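Local coordinates for lectin (Pleurotus ostreatus, PDB 6KC2), which binds sugars such as rhamnose and N-acetylgalactosamine through calcium ions, each held in a sugar-binding site of this mushroom lectin, at residues A[96-101]-A[137-142]. Sequence-based numbering, arbitrary orientation.
Sequences SDDAHT and QNLVAN. With CA (calcium ion), chain F; RAM (alpha-L-rhamnopyranose), chain G.
Asp-98, Ala-99 and Gln-137 form a classic beta bulge: the peptide bond between Asp-97 and Asp-98 is cis, and Asp-98 N and Ala-99 N both donate to Gln-137 O, at 2.7 and 3.2 Å. Gln-137 N returns a bond to Ala-99 O, completing an antiparallel hydrogen-bonded pair. On the face shared by these two residues, Ala-99 CB touches both the Gln-137 amide, with NE2 4.1 Å away, and Leu-139 CD1.

Beyond the bulge the Asp-98 carboxylate turns to the calcium. Its OD2 binds the metal at 2.6 Å and accepts a hydrogen bond from Leu-139 N at 2.7 Å, an almost straight bond (178°) that arrives from above the carboxylate plane. This second grip on OD2 ties the 139-140 turn to the site. Its other oxygen, OD1, accepts a long hydrogen bond from rhamnose O2. Asn-138 carries its amide carbon anti to the backbone N (chi1 -171°), which brings OD1 to within 2.3 Å of the calcium, while ND2 bonds Ile-69 O. Asp-97 OD1, Ser-143, Pro-144 and rhamnose O3 and O4 complete the shell, a calcium-bridged sugar site; Val-140 CG2 lies close to the sugar, nearest to O3, and Trp-204 holds Asp-97 OD2.

At the corner around Asp-97 and Asp-98 the chain passes from strand 87-96 of one sheet to strand 99-104 of another, where the latter runs between strands 107-114 and 129-138.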
# COMPACT_ATOMS: atom_id res chain seq x y z
N SER A 96 4.02 -15.98 -3.18
CA SER A 96 3.59 -17.14 -3.95
C SER A 96 4.77 -17.98 -4.40
O SER A 96 5.87 -17.48 -4.68
CB SER A 96 2.78 -16.76 -5.20
OG SER A 96 3.50 -15.82 -6.00
N ASP A 97 4.51 -19.27 -4.53
CA ASP A 97 5.38 -20.20 -5.21
C ASP A 97 4.48 -20.86 -6.25
O ASP A 97 3.71 -21.76 -5.89
CB ASP A 97 5.98 -21.20 -4.23
CG ASP A 97 6.81 -22.27 -4.91
OD1 ASP A 97 6.81 -22.36 -6.16
OD2 ASP A 97 7.48 -23.02 -4.17
N ASP A 98 4.57 -20.45 -7.53
CA ASP A 98 5.58 -19.50 -8.06
C ASP A 98 5.06 -18.09 -8.38
O ASP A 98 5.83 -17.14 -8.37
CB ASP A 98 6.19 -20.05 -9.36
CG ASP A 98 6.95 -21.35 -9.17
OD1 ASP A 98 8.17 -21.27 -8.89
OD2 ASP A 98 6.34 -22.44 -9.32
N ALA A 99 3.77 -17.95 -8.70
CA ALA A 99 3.25 -16.68 -9.19
C ALA A 99 1.78 -16.56 -8.81
O ALA A 99 1.10 -17.56 -8.56
CB ALA A 99 3.42 -16.54 -10.72
N HIS A 100 1.28 -15.32 -8.80
CA HIS A 100 -0.10 -15.10 -8.37
C HIS A 100 -0.72 -13.92 -9.12
O HIS A 100 -0.02 -13.00 -9.55
CB HIS A 100 -0.18 -14.83 -6.86
CG HIS A 100 0.55 -13.60 -6.44
ND1 HIS A 100 1.84 -13.64 -5.97
CD2 HIS A 100 0.19 -12.30 -6.46
CE1 HIS A 100 2.24 -12.40 -5.70
NE2 HIS A 100 1.26 -11.57 -5.98
N THR A 101 -2.05 -13.97 -9.23
CA THR A 101 -2.86 -12.82 -9.62
C THR A 101 -3.93 -12.65 -8.55
O THR A 101 -4.64 -13.60 -8.22
CB THR A 101 -3.51 -13.02 -11.00
OG1 THR A 101 -2.52 -13.46 -11.93
CG2 THR A 101 -4.14 -11.72 -11.49
N GLN A 137 -0.03 -20.06 -9.52
CA GLN A 137 0.57 -20.88 -10.57
C GLN A 137 1.83 -21.54 -10.05
O GLN A 137 2.71 -20.87 -9.51
CB GLN A 137 0.95 -20.07 -11.82
CG GLN A 137 -0.12 -19.19 -12.44
CD GLN A 137 0.50 -18.26 -13.50
OE1 GLN A 137 1.20 -18.73 -14.41
NE2 GLN A 137 0.29 -16.94 -13.36
N ASN A 138 1.92 -22.85 -10.25
CA ASN A 138 3.17 -23.58 -10.09
C ASN A 138 3.86 -23.65 -11.46
O ASN A 138 3.26 -24.15 -12.43
CB ASN A 138 2.92 -24.97 -9.53
CG ASN A 138 4.20 -25.67 -9.15
OD1 ASN A 138 5.20 -25.02 -8.87
ND2 ASN A 138 4.17 -27.01 -9.13
N LEU A 139 5.10 -23.17 -11.55
CA LEU A 139 5.75 -23.03 -12.85
C LEU A 139 6.90 -24.00 -13.06
O LEU A 139 7.46 -24.03 -14.15
CB LEU A 139 6.23 -21.58 -13.06
CG LEU A 139 5.12 -20.51 -13.15
CD1 LEU A 139 5.70 -19.10 -13.19
CD2 LEU A 139 4.22 -20.75 -14.36
N VAL A 140 7.29 -24.78 -12.05
CA VAL A 140 8.37 -25.74 -12.17
C VAL A 140 7.83 -27.12 -11.81
O VAL A 140 7.19 -27.28 -10.76
CB VAL A 140 9.56 -25.36 -11.27
CG1 VAL A 140 10.66 -26.39 -11.37
CG2 VAL A 140 10.08 -24.00 -11.67
N ALA A 141 8.07 -28.10 -12.68
CA ALA A 141 7.55 -29.44 -12.43
C ALA A 141 8.22 -30.07 -11.21
O ALA A 141 9.37 -29.78 -10.89
CB ALA A 141 7.75 -30.33 -13.66
N ASN A 142 7.47 -30.93 -10.50
CA ASN A 142 7.97 -31.65 -9.33
C ASN A 142 8.39 -30.72 -8.19
O ASN A 142 9.24 -31.09 -7.37
CB ASN A 142 9.16 -32.56 -9.67
CG ASN A 142 8.85 -33.52 -10.78
OD1 ASN A 142 7.82 -34.19 -10.77
ND2 ASN A 142 9.75 -33.59 -11.77
CA CA F . 7.00 -24.25 -7.58
C1 RAM G . 12.64 -23.58 -7.33
C2 RAM G . 11.47 -23.09 -8.18
C3 RAM G . 10.23 -23.89 -7.80
C4 RAM G . 9.95 -23.68 -6.32
C5 RAM G . 11.20 -24.02 -5.49
C6 RAM G . 10.99 -23.67 -4.02
O1 RAM G . 12.91 -24.97 -7.58
O2 RAM G . 11.21 -21.72 -7.93
O3 RAM G . 9.14 -23.46 -8.57
O4 RAM G . 8.85 -24.48 -5.94
O5 RAM G . 12.32 -23.29 -5.96